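Local coordinates for tryptophan--tRNA ligase (Mycoplasma pneumoniae, PDB 2YY5), which attaches tryptophan to its cognate tRNA at the cost of ATP, as a homodimeric class I aminoacyl-tRNA synthetase, at residues 103-108 with 134-139; 153-158 with 190-195; 166-171 with 179-184. The protein carries 1 engineered substitution. All coordinates share one frame; numbering follows the deposited sequence.

Contact 1 of 3, residues 103-108 with 134-139; sequences GELQRM and TYPALM. With WSA (5'-O-[(L-tryptophylamino)sulfonyl]adenosine), chain J; SO4 (sulfate ion), chain I.
Leu105 and Met108 pack on Pro136 in the helical part of the class I catalytic core, where helix 102-106 and the turn after it lie against helix 131-144, beside the tryptophanyl half of the bound adenylate analogue. The proline ring does the touching: Leu105 CD2 rests on Pro136 CG at 3.7 Å, the two side chains crossing at a slant, and Met108 CG is more loosely placed, 4.4 Å from Pro136 CG. Pro136 lies at a kink in its helix, having no N-H to donate, and Ala137 N bonds Thr134 O, three residues back. The proline CD also lies over the rim of one face of the Tyr135 ring. Tyr135 starts out away from the other segment, but with CG between the backbone N and the carbonyl carbon (chi1 77°) its end comes nearer, and Tyr135 OH donates a hydrogen bond to sulfate O1 (2.6 Å), which lies in the ring plane. Further along, Met139 runs extended along the ligand, with its CG 3.3 Å from N11 of the indole and its SD 3.6 Å from the ligand's NH3. His160 of helix 158-175 touches both Pro136 and Met139, while Thr130 of the second subunit packs on Leu105. No hydrogen bond joins the two segments: their buried, apolar contact needs no polar partner, and leaves the Tyr135 hydroxyl to the sulfate and the Met139 thioether to the ligand.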
loop_
_atom_site.group_PDB
_atom_site.type_symbol
_atom_site.label_atom_id
_atom_site.label_comp_id
_atom_site.label_asym_id
_atom_site.label_seq_id
_atom_site.Cartn_x
_atom_site.Cartn_y
_atom_site.Cartn_z
ATOM N N GLY B 103 -14.530 5.554 5.415
ATOM C CA GLY B 103 -15.584 5.316 6.383
ATOM C C GLY B 103 -15.493 3.985 7.097
ATOM O O GLY B 103 -15.421 3.952 8.317
ATOM N N GLU B 104 -15.485 2.885 6.350
ATOM C CA GLU B 104 -15.415 1.570 6.979
ATOM C C GLU B 104 -14.120 1.359 7.755
ATOM O O GLU B 104 -14.104 0.637 8.756
ATOM C CB GLU B 104 -15.593 0.455 5.935
ATOM C CG GLU B 104 -14.598 0.464 4.787
ATOM C CD GLU B 104 -14.942 -0.569 3.716
ATOM O OE1 GLU B 104 -14.308 -0.550 2.639
ATOM O OE2 GLU B 104 -15.844 -1.405 3.952
ATOM N N LEU B 105 -13.040 1.992 7.307
ATOM C CA LEU B 105 -11.763 1.842 7.990
ATOM C C LEU B 105 -11.717 2.668 9.270
ATOM O O LEU B 105 -11.073 2.279 10.245
ATOM C CB LEU B 105 -10.610 2.228 7.055
ATOM C CG LEU B 105 -10.384 1.274 5.870
ATOM C CD1 LEU B 105 -9.393 1.885 4.891
ATOM C CD2 LEU B 105 -9.891 -0.086 6.377
ATOM N N GLN B 106 -12.428 3.794 9.275
ATOM C CA GLN B 106 -12.462 4.677 10.441
ATOM C C GLN B 106 -13.327 4.185 11.595
ATOM O O GLN B 106 -13.115 4.572 12.742
ATOM C CB GLN B 106 -12.913 6.066 10.016
ATOM C CG GLN B 106 -11.875 6.778 9.187
ATOM C CD GLN B 106 -12.344 8.122 8.691
ATOM O OE1 GLN B 106 -11.530 8.974 8.325
ATOM N NE2 GLN B 106 -13.661 8.324 8.662
ATOM N N ARG B 107 -14.306 3.339 11.291
ATOM C CA ARG B 107 -15.180 2.799 12.326
ATOM C C ARG B 107 -14.554 1.580 13.007
ATOM O O ARG B 107 -15.089 1.086 14.002
ATOM C CB ARG B 107 -16.551 2.412 11.748
ATOM C CG ARG B 107 -17.514 3.573 11.514
ATOM C CD ARG B 107 -17.167 4.323 10.247
ATOM N NE ARG B 107 -18.118 5.378 9.899
ATOM C CZ ARG B 107 -18.113 6.604 10.416
ATOM N NH1 ARG B 107 -19.023 7.491 10.029
ATOM N NH2 ARG B 107 -17.200 6.953 11.316
ATOM N N MET B 108 -13.431 1.089 12.477
ATOM C CA MET B 108 -12.766 -0.071 13.076
ATOM C C MET B 108 -12.439 0.250 14.533
ATOM O O MET B 108 -11.835 1.278 14.837
ATOM C CB MET B 108 -11.482 -0.419 12.316
ATOM C CG MET B 108 -11.688 -0.934 10.896
ATOM S SD MET B 108 -12.318 -2.630 10.794
ATOM C CE MET B 108 -14.059 -2.329 10.468
ATOM N N THR B 134 -4.935 2.117 7.502
ATOM C CA THR B 134 -4.980 1.170 6.400
ATOM C C THR B 134 -4.613 -0.286 6.607
ATOM O O THR B 134 -5.010 -1.122 5.796
ATOM C CB THR B 134 -4.123 1.669 5.222
ATOM O OG1 THR B 134 -2.744 1.701 5.619
ATOM C CG2 THR B 134 -4.563 3.066 4.791
ATOM N N TYR B 135 -3.876 -0.613 7.664
ATOM C CA TYR B 135 -3.477 -2.007 7.830
ATOM C C TYR B 135 -4.605 -3.050 7.765
ATOM O O TYR B 135 -4.373 -4.195 7.359
ATOM C CB TYR B 135 -2.618 -2.201 9.097
ATOM C CG TYR B 135 -3.339 -2.230 10.422
ATOM C CD1 TYR B 135 -3.580 -1.058 11.140
ATOM C CD2 TYR B 135 -3.746 -3.443 10.981
ATOM C CE1 TYR B 135 -4.211 -1.090 12.387
ATOM C CE2 TYR B 135 -4.375 -3.488 12.219
ATOM C CZ TYR B 135 -4.603 -2.309 12.918
ATOM O OH TYR B 135 -5.228 -2.358 14.138
ATOM N N PRO B 136 -5.836 -2.683 8.158
ATOM C CA PRO B 136 -6.835 -3.751 8.049
ATOM C C PRO B 136 -7.146 -4.181 6.608
ATOM O O PRO B 136 -7.782 -5.207 6.386
ATOM C CB PRO B 136 -8.053 -3.191 8.803
ATOM C CG PRO B 136 -7.777 -1.722 8.949
ATOM C CD PRO B 136 -6.288 -1.629 9.081
ATOM N N ALA B 137 -6.691 -3.402 5.635
ATOM C CA ALA B 137 -6.899 -3.745 4.232
ATOM C C ALA B 137 -5.734 -4.645 3.815
ATOM O O ALA B 137 -5.874 -5.513 2.940
ATOM C CB ALA B 137 -6.937 -2.480 3.369
ATOM N N LEU B 138 -4.581 -4.423 4.444
ATOM C CA LEU B 138 -3.396 -5.229 4.179
ATOM C C LEU B 138 -3.743 -6.634 4.656
ATOM O O LEU B 138 -3.435 -7.625 3.998
ATOM C CB LEU B 138 -2.202 -4.731 4.994
ATOM C CG LEU B 138 -0.813 -4.770 4.345
ATOM C CD1 LEU B 138 0.229 -4.904 5.444
ATOM C CD2 LEU B 138 -0.697 -5.916 3.342
ATOM N N MET B 139 -4.400 -6.703 5.808
ATOM C CA MET B 139 -4.789 -7.983 6.385
ATOM C C MET B 139 -5.695 -8.738 5.435
ATOM O O MET B 139 -5.463 -9.908 5.145
ATOM C CB MET B 139 -5.499 -7.791 7.732
ATOM C CG MET B 139 -5.634 -9.091 8.505
ATOM S SD MET B 139 -6.047 -8.892 10.240
ATOM C CE MET B 139 -6.771 -10.447 10.554
HETATM C CD2 WSA J . -3.038 -11.448 10.617
HETATM C CE3 WSA J . -3.590 -12.511 11.324
HETATM C CZ3 WSA J . -4.344 -13.464 10.650
HETATM C CH2 WSA J . -4.545 -13.351 9.277
HETATM C CZ2 WSA J . -3.994 -12.287 8.574
HETATM C CE2 WSA J . -3.239 -11.334 9.248
HETATM N N11 WSA J . -2.588 -10.248 8.839
HETATM C CD1 WSA J . -1.987 -9.675 9.877
HETATM C CG WSA J . -2.234 -10.375 10.983
HETATM C CB WSA J . -1.711 -10.060 12.383
HETATM C CA WSA J . -2.855 -9.773 13.359
HETATM N NH3 WSA J . -3.674 -8.652 12.877
HETATM C C WSA J . -2.260 -9.425 14.726
HETATM O O WSA J . -1.782 -8.313 14.926
HETATM N NS WSA J . -2.287 -10.371 15.658
HETATM S S WSA J . -1.177 -10.059 16.812
HETATM O O1S WSA J . 0.195 -10.016 16.208
HETATM O O2S WSA J . -1.458 -8.731 17.452
HETATM O "O5'" WSA J . -1.282 -11.125 17.762
HETATM C "C5'" WSA J . -1.194 -12.473 17.285
HETATM C "C4'" WSA J . -2.413 -13.341 17.613
HETATM O "O4'" WSA J . -2.636 -13.351 19.034
HETATM C "C3'" WSA J . -3.714 -12.854 16.970
HETATM O "O3'" WSA J . -4.489 -13.979 16.543
HETATM C "C2'" WSA J . -4.406 -12.167 18.145
HETATM O "O2'" WSA J . -5.823 -12.181 17.945
HETATM C "C1'" WSA J . -4.044 -13.165 19.243
HETATM N N9 WSA J . -4.274 -12.560 20.577
HETATM C C8 WSA J . -3.786 -11.388 20.976
HETATM N N7 WSA J . -4.129 -11.167 22.243
HETATM C C5 WSA J . -4.844 -12.212 22.655
HETATM C C4 WSA J . -4.943 -13.095 21.589
HETATM N N3 WSA J . -5.626 -14.240 21.751
HETATM C C2 WSA J . -6.195 -14.528 22.910
HETATM N N1 WSA J . -6.115 -13.709 23.943
HETATM C C6 WSA J . -5.450 -12.548 23.854
HETATM N N6 WSA J . -5.358 -11.732 24.903
HETATM S S SO4 I . -4.379 -5.576 15.421
HETATM O O1 SO4 I . -5.543 -4.701 15.254
HETATM O O2 SO4 I . -4.731 -6.936 14.977
HETATM O O3 SO4 I . -3.261 -5.068 14.596
HETATM O O4 SO4 I . -3.989 -5.586 16.842
#

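Contact 2 of 3, residues 153-158 with 190-195; sequences VGNDQK and TNRIMD. With WSA (5'-O-[(L-tryptophylamino)sulfonyl]adenosine), chain J; SO4 (sulfate ion), chain I.
Asn155 N donates a nearly straight hydrogen bond to Asn191 O (2.9 Å), tying the loop after strand 150-152 to the loop that reads the adenine. The two asparagine side chains lie side by side and point the same way, their amide planes 51° apart. The backbone of Asn155 points CB toward the other loop, 3.3 Å from Asn191 OD1; with CG anti to N (chi1 -176°), its own OD1 reaches Gln186 NE2. Asn191 sends ND2 back to Asn187 O, so neither amide serves as the other's polar partner. Arg192 brings only its CB near Asn155 CB, and Met194 SD lies over the rim of one guanidinium face. Asp156 OD1 accepts from the ribose O2' (2.7 Å) and from a water that also donates to Asn191 O, a second bridge between the loops. Gln157 is folded at chi2 (-56°): NE2 comes from above the carboxylate plane to Asp156 OD2 (3.2 Å), and OE1 receives the ligand's NH3 (2.8 Å), with His160 ND1 bonded to the same oxygen. Gly154 N donates to O3' of the ribose. On the other loop, the backbone of Ile193 reads the adenine edge, N donating to N1 (2.7 Å) and O accepting from N6 (2.9 Å), while its CD1 lies near the base. Gly154 to Gln157 form the GxDQ motif of tryptophanyl- and tyrosyl-tRNA synthetases, here joined to the adenine-binding loop of a class I nucleotide site.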
loop_
_atom_site.group_PDB
_atom_site.type_symbol
_atom_site.label_atom_id
_atom_site.label_comp_id
_atom_site.label_asym_id
_atom_site.label_seq_id
_atom_site.Cartn_x
_atom_site.Cartn_y
_atom_site.Cartn_z
ATOM N N VAL B 153 -7.565 -17.120 14.557
ATOM C CA VAL B 153 -7.133 -15.920 15.264
ATOM C C VAL B 153 -7.835 -15.722 16.597
ATOM O O VAL B 153 -8.769 -16.446 16.937
ATOM C CB VAL B 153 -7.416 -14.665 14.424
ATOM C CG1 VAL B 153 -6.444 -14.560 13.280
ATOM C CG2 VAL B 153 -8.835 -14.737 13.893
ATOM N N GLY B 154 -7.381 -14.713 17.336
ATOM C CA GLY B 154 -7.976 -14.395 18.618
ATOM C C GLY B 154 -9.253 -13.603 18.408
ATOM O O GLY B 154 -9.508 -13.087 17.314
ATOM N N ASN B 155 -10.056 -13.507 19.460
ATOM C CA ASN B 155 -11.317 -12.793 19.407
ATOM C C ASN B 155 -11.168 -11.391 18.839
ATOM O O ASN B 155 -11.929 -10.990 17.969
ATOM C CB ASN B 155 -11.920 -12.699 20.801
ATOM C CG ASN B 155 -13.277 -12.039 20.797
ATOM O OD1 ASN B 155 -14.250 -12.604 20.308
ATOM N ND2 ASN B 155 -13.346 -10.829 21.331
ATOM N N ASP B 156 -10.178 -10.660 19.340
ATOM C CA ASP B 156 -9.901 -9.286 18.924
ATOM C C ASP B 156 -9.767 -9.081 17.418
ATOM O O ASP B 156 -9.810 -7.950 16.940
ATOM C CB ASP B 156 -8.622 -8.801 19.597
ATOM C CG ASP B 156 -7.444 -9.686 19.278
ATOM O OD1 ASP B 156 -7.502 -10.885 19.624
ATOM O OD2 ASP B 156 -6.473 -9.185 18.672
ATOM N N GLN B 157 -9.598 -10.170 16.675
ATOM C CA GLN B 157 -9.446 -10.085 15.230
ATOM C C GLN B 157 -10.730 -10.298 14.433
ATOM O O GLN B 157 -10.676 -10.432 13.211
ATOM C CB GLN B 157 -8.392 -11.090 14.770
ATOM C CG GLN B 157 -6.998 -10.716 15.211
ATOM C CD GLN B 157 -6.622 -9.334 14.733
ATOM O OE1 GLN B 157 -6.319 -9.135 13.558
ATOM N NE2 GLN B 157 -6.665 -8.362 15.637
ATOM N N LYS B 158 -11.878 -10.306 15.116
ATOM C CA LYS B 158 -13.163 -10.529 14.454
ATOM C C LYS B 158 -13.582 -9.469 13.438
ATOM O O LYS B 158 -13.998 -9.811 12.329
ATOM C CB LYS B 158 -14.285 -10.698 15.482
ATOM C CG LYS B 158 -15.674 -10.797 14.841
ATOM C CD LYS B 158 -16.778 -11.059 15.854
ATOM C CE LYS B 158 -16.839 -12.524 16.236
ATOM N NZ LYS B 158 -15.507 -13.025 16.672
ATOM N N THR B 190 -9.839 -20.363 24.840
ATOM C CA THR B 190 -8.775 -19.366 24.958
ATOM C C THR B 190 -8.720 -18.236 23.920
ATOM O O THR B 190 -7.660 -17.642 23.701
ATOM C CB THR B 190 -7.393 -20.074 24.942
ATOM O OG1 THR B 190 -7.142 -20.596 23.633
ATOM C CG2 THR B 190 -7.363 -21.234 25.935
ATOM N N ASN B 191 -9.846 -17.913 23.299
ATOM C CA ASN B 191 -9.840 -16.876 22.275
ATOM C C ASN B 191 -9.542 -15.475 22.803
ATOM O O ASN B 191 -9.313 -14.544 22.027
ATOM C CB ASN B 191 -11.176 -16.876 21.536
ATOM C CG ASN B 191 -12.325 -16.489 22.430
ATOM O OD1 ASN B 191 -12.523 -15.307 22.725
ATOM N ND2 ASN B 191 -13.086 -17.484 22.884
ATOM N N ARG B 192 -9.514 -15.315 24.118
ATOM C CA ARG B 192 -9.263 -13.993 24.668
ATOM C C ARG B 192 -8.754 -14.035 26.104
ATOM O O ARG B 192 -9.531 -13.905 27.043
ATOM C CB ARG B 192 -10.558 -13.171 24.586
ATOM C CG ARG B 192 -10.425 -11.715 24.991
ATOM C CD ARG B 192 -11.791 -11.084 25.229
ATOM N NE ARG B 192 -11.681 -9.714 25.728
ATOM C CZ ARG B 192 -12.592 -9.124 26.498
ATOM N NH1 ARG B 192 -12.411 -7.872 26.903
ATOM N NH2 ARG B 192 -13.679 -9.791 26.875
ATOM N N ILE B 193 -7.451 -14.220 26.281
ATOM C CA ILE B 193 -6.878 -14.250 27.625
ATOM C C ILE B 193 -6.895 -12.831 28.199
ATOM O O ILE B 193 -6.533 -11.866 27.513
ATOM C CB ILE B 193 -5.424 -14.796 27.622
ATOM C CG1 ILE B 193 -5.440 -16.303 27.377
ATOM C CG2 ILE B 193 -4.737 -14.502 28.951
ATOM C CD1 ILE B 193 -5.780 -16.674 25.963
ATOM N N MET B 194 -7.316 -12.708 29.456
ATOM C CA MET B 194 -7.405 -11.404 30.104
ATOM C C MET B 194 -6.141 -10.963 30.847
ATOM O O MET B 194 -5.287 -11.770 31.203
ATOM C CB MET B 194 -8.597 -11.385 31.061
ATOM C CG MET B 194 -9.911 -11.849 30.436
ATOM S SD MET B 194 -10.389 -10.952 28.935
ATOM C CE MET B 194 -11.709 -12.059 28.328
ATOM N N ASP B 195 -6.038 -9.656 31.057
ATOM C CA ASP B 195 -4.917 -9.050 31.757
ATOM C C ASP B 195 -4.964 -9.491 33.226
ATOM O O ASP B 195 -6.021 -9.436 33.851
ATOM C CB ASP B 195 -5.039 -7.527 31.626
ATOM C CG ASP B 195 -3.896 -6.787 32.273
ATOM O OD1 ASP B 195 -3.855 -6.733 33.521
ATOM O OD2 ASP B 195 -3.042 -6.255 31.530
HETATM C CD2 WSA J . -3.038 -11.448 10.617
HETATM C CE3 WSA J . -3.590 -12.511 11.324
HETATM C CZ3 WSA J . -4.344 -13.464 10.650
HETATM C CH2 WSA J . -4.545 -13.351 9.277
HETATM C CZ2 WSA J . -3.994 -12.287 8.574
HETATM C CE2 WSA J . -3.239 -11.334 9.248
HETATM N N11 WSA J . -2.588 -10.248 8.839
HETATM C CD1 WSA J . -1.987 -9.675 9.877
HETATM C CG WSA J . -2.234 -10.375 10.983
HETATM C CB WSA J . -1.711 -10.060 12.383
HETATM C CA WSA J . -2.855 -9.773 13.359
HETATM N NH3 WSA J . -3.674 -8.652 12.877
HETATM C C WSA J . -2.260 -9.425 14.726
HETATM O O WSA J . -1.782 -8.313 14.926
HETATM N NS WSA J . -2.287 -10.371 15.658
HETATM S S WSA J . -1.177 -10.059 16.812
HETATM O O1S WSA J . 0.195 -10.016 16.208
HETATM O O2S WSA J . -1.458 -8.731 17.452
HETATM O "O5'" WSA J . -1.282 -11.125 17.762
HETATM C "C5'" WSA J . -1.194 -12.473 17.285
HETATM C "C4'" WSA J . -2.413 -13.341 17.613
HETATM O "O4'" WSA J . -2.636 -13.351 19.034
HETATM C "C3'" WSA J . -3.714 -12.854 16.970
HETATM O "O3'" WSA J . -4.489 -13.979 16.543
HETATM C "C2'" WSA J . -4.406 -12.167 18.145
HETATM O "O2'" WSA J . -5.823 -12.181 17.945
HETATM C "C1'" WSA J . -4.044 -13.165 19.243
HETATM N N9 WSA J . -4.274 -12.560 20.577
HETATM C C8 WSA J . -3.786 -11.388 20.976
HETATM N N7 WSA J . -4.129 -11.167 22.243
HETATM C C5 WSA J . -4.844 -12.212 22.655
HETATM C C4 WSA J . -4.943 -13.095 21.589
HETATM N N3 WSA J . -5.626 -14.240 21.751
HETATM C C2 WSA J . -6.195 -14.528 22.910
HETATM N N1 WSA J . -6.115 -13.709 23.943
HETATM C C6 WSA J . -5.450 -12.548 23.854
HETATM N N6 WSA J . -5.358 -11.732 24.903
HETATM S S SO4 I . -4.379 -5.576 15.421
HETATM O O1 SO4 I . -5.543 -4.701 15.254
HETATM O O2 SO4 I . -4.731 -6.936 14.977
HETATM O O3 SO4 I . -3.261 -5.068 14.596
HETATM O O4 SO4 I . -3.989 -5.586 16.842
HETATM O O HOH W 1 -8.400 -11.718 22.044
#

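Contact 3 of 3, residues 166-171 with 179-184; sequences DLAQRI and LRLPQF
Ala168 on helix 158-175 is the bump that enters the notch between Leu179 and Leu181, on the approach to strand 183-185. Its CB lies 3.6 Å from Leu181 CD2 and 4.1 Å from Leu179 CD2, with one leucine methyl on each flank of the notch. The fit is reciprocal. Leu179 CD2 settles beside the helix backbone, 3.7 Å from Ala168 O, and reaches toward Ile171 CG2 on the next turn. Leu181 CD2 drops into the shallow groove between Ala168 CB and Gln169 CG, 3.9 Å from the latter. Gln169 crosses the Leu181 side chain at about a right angle: CG sits over the fork of the two methyls, and the remainder of the extended glutamine passes CD1. Behind the helix, Leu167 and Ile171 touch Met96 of helix 87-98, and Leu167 also meets Ala140 of helix 131-144. Pro182 packs on the latter helix as well. The arrangement belongs to the beta-alpha-beta unit of strand 150-152, helix 158-175 and strand 183-185, where the chain returns along the helix. No hydrogen bond crosses between the segments, so methyl-to-methyl and methyl-to-methylene packing holds the returning chain to the helix here.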
loop_
_atom_site.group_PDB
_atom_site.type_symbol
_atom_site.label_atom_id
_atom_site.label_comp_id
_atom_site.label_asym_id
_atom_site.label_seq_id
_atom_site.Cartn_x
_atom_site.Cartn_y
_atom_site.Cartn_z
ATOM N N ASP B 166 -16.260 -8.607 3.603
ATOM C CA ASP B 166 -17.017 -7.574 2.897
ATOM C C ASP B 166 -16.271 -7.165 1.630
ATOM O O ASP B 166 -16.883 -6.954 0.581
ATOM C CB ASP B 166 -17.245 -6.338 3.783
ATOM C CG ASP B 166 -18.071 -6.645 5.020
ATOM O OD1 ASP B 166 -18.806 -7.661 5.004
ATOM O OD2 ASP B 166 -17.993 -5.864 6.002
ATOM N N LEU B 167 -14.948 -7.061 1.735
ATOM C CA LEU B 167 -14.108 -6.685 0.597
ATOM C C LEU B 167 -14.088 -7.802 -0.442
ATOM O O LEU B 167 -14.095 -7.542 -1.642
ATOM C CB LEU B 167 -12.668 -6.382 1.054
ATOM C CG LEU B 167 -12.433 -5.155 1.948
ATOM C CD1 LEU B 167 -10.934 -4.994 2.230
ATOM C CD2 LEU B 167 -12.982 -3.905 1.258
ATOM N N ALA B 168 -14.057 -9.044 0.025
ATOM C CA ALA B 168 -14.045 -10.194 -0.866
ATOM C C ALA B 168 -15.342 -10.203 -1.687
ATOM O O ALA B 168 -15.328 -10.417 -2.905
ATOM C CB ALA B 168 -13.914 -11.476 -0.053
ATOM N N GLN B 169 -16.458 -9.956 -1.012
ATOM C CA GLN B 169 -17.753 -9.917 -1.678
ATOM C C GLN B 169 -17.839 -8.702 -2.600
ATOM O O GLN B 169 -18.382 -8.784 -3.703
ATOM C CB GLN B 169 -18.876 -9.887 -0.640
ATOM C CG GLN B 169 -19.160 -11.240 0.005
ATOM C CD GLN B 169 -20.278 -11.155 1.024
ATOM O OE1 GLN B 169 -20.103 -10.602 2.112
ATOM N NE2 GLN B 169 -21.441 -11.686 0.671
ATOM N N ARG B 170 -17.307 -7.576 -2.137
ATOM C CA ARG B 170 -17.272 -6.346 -2.929
ATOM C C ARG B 170 -16.510 -6.660 -4.237
ATOM O O ARG B 170 -17.015 -6.404 -5.326
ATOM C CB ARG B 170 -16.560 -5.259 -2.107
ATOM C CG ARG B 170 -16.300 -3.903 -2.772
ATOM C CD ARG B 170 -17.285 -2.828 -2.322
ATOM N NE ARG B 170 -17.550 -2.786 -0.878
ATOM C CZ ARG B 170 -16.713 -2.332 0.055
ATOM N NH1 ARG B 170 -15.518 -1.869 -0.271
ATOM N NH2 ARG B 170 -17.087 -2.318 1.325
ATOM N N ILE B 171 -15.311 -7.240 -4.114
ATOM C CA ILE B 171 -14.460 -7.606 -5.260
ATOM C C ILE B 171 -15.164 -8.613 -6.184
ATOM O O ILE B 171 -15.131 -8.500 -7.414
ATOM C CB ILE B 171 -13.120 -8.257 -4.784
ATOM C CG1 ILE B 171 -12.318 -7.282 -3.913
ATOM C CG2 ILE B 171 -12.303 -8.724 -5.981
ATOM C CD1 ILE B 171 -11.878 -6.042 -4.620
ATOM N N LEU B 179 -14.059 -16.205 -5.912
ATOM C CA LEU B 179 -13.386 -16.179 -4.626
ATOM C C LEU B 179 -14.027 -17.123 -3.629
ATOM O O LEU B 179 -15.096 -17.684 -3.860
ATOM C CB LEU B 179 -13.379 -14.759 -4.043
ATOM C CG LEU B 179 -12.168 -13.872 -4.327
ATOM C CD1 LEU B 179 -11.979 -13.713 -5.822
ATOM C CD2 LEU B 179 -12.353 -12.515 -3.670
ATOM N N ARG B 180 -13.345 -17.292 -2.512
ATOM C CA ARG B 180 -13.817 -18.133 -1.435
ATOM C C ARG B 180 -13.758 -17.226 -0.211
ATOM O O ARG B 180 -12.711 -16.661 0.096
ATOM C CB ARG B 180 -12.886 -19.332 -1.275
ATOM C CG ARG B 180 -12.868 -19.939 0.107
ATOM C CD ARG B 180 -11.716 -20.932 0.271
ATOM N NE ARG B 180 -12.055 -22.274 -0.192
ATOM C CZ ARG B 180 -11.953 -22.700 -1.446
ATOM N NH1 ARG B 180 -12.298 -23.944 -1.743
ATOM N NH2 ARG B 180 -11.489 -21.903 -2.400
ATOM N N LEU B 181 -14.882 -17.061 0.472
ATOM C CA LEU B 181 -14.909 -16.217 1.649
ATOM C C LEU B 181 -14.204 -16.894 2.820
ATOM O O LEU B 181 -14.561 -17.993 3.231
ATOM C CB LEU B 181 -16.351 -15.886 2.016
ATOM C CG LEU B 181 -17.148 -15.224 0.888
ATOM C CD1 LEU B 181 -18.547 -14.920 1.395
ATOM C CD2 LEU B 181 -16.448 -13.948 0.403
ATOM N N PRO B 182 -13.175 -16.244 3.373
ATOM C CA PRO B 182 -12.461 -16.844 4.501
ATOM C C PRO B 182 -13.342 -16.883 5.741
ATOM O O PRO B 182 -14.084 -15.945 6.006
ATOM C CB PRO B 182 -11.266 -15.919 4.676
ATOM C CG PRO B 182 -11.846 -14.577 4.316
ATOM C CD PRO B 182 -12.651 -14.901 3.064
ATOM N N GLN B 183 -13.259 -17.967 6.499
ATOM C CA GLN B 183 -14.042 -18.090 7.719
ATOM C C GLN B 183 -13.248 -17.777 8.989
ATOM O O GLN B 183 -12.156 -18.304 9.194
ATOM C CB GLN B 183 -14.621 -19.497 7.843
ATOM C CG GLN B 183 -15.201 -19.760 9.220
ATOM C CD GLN B 183 -15.933 -21.081 9.310
ATOM O OE1 GLN B 183 -15.376 -22.140 8.999
ATOM N NE2 GLN B 183 -17.190 -21.030 9.748
ATOM N N PHE B 184 -13.811 -16.927 9.845
ATOM C CA PHE B 184 -13.172 -16.569 11.107
ATOM C C PHE B 184 -13.244 -17.769 12.062
ATOM O O PHE B 184 -14.314 -18.362 12.244
ATOM C CB PHE B 184 -13.890 -15.372 11.734
ATOM C CG PHE B 184 -13.533 -15.131 13.180
ATOM C CD1 PHE B 184 -12.395 -14.403 13.525
ATOM C CD2 PHE B 184 -14.325 -15.649 14.201
ATOM C CE1 PHE B 184 -12.050 -14.193 14.866
ATOM C CE2 PHE B 184 -13.988 -15.445 15.542
ATOM C CZ PHE B 184 -12.845 -14.713 15.874
#

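Contact 1 closes before the others open along the chain, while contact 3 falls between the two halves of contact 2. The centres of contacts 1 and 2 are about 19 Å apart. Contact 3 is centred about 15 Å from the centre of contact 1 and about 22 Å from that of contact 2. Helix 158-175 connects all three: it starts at the end of 153-158, carries 166-171, and its Arg170 forms a salt bridge with Glu104 of contact 1. Phe184, on the strand parallel to 150-152, packs against Val153 and Lys158, joining contacts 2 and 3. Contacts 1 and 2 both touch the ligand and the sulfate, whereas contact 3 lies away from the site, the Ala168 side chain about 13 Å from the ligand.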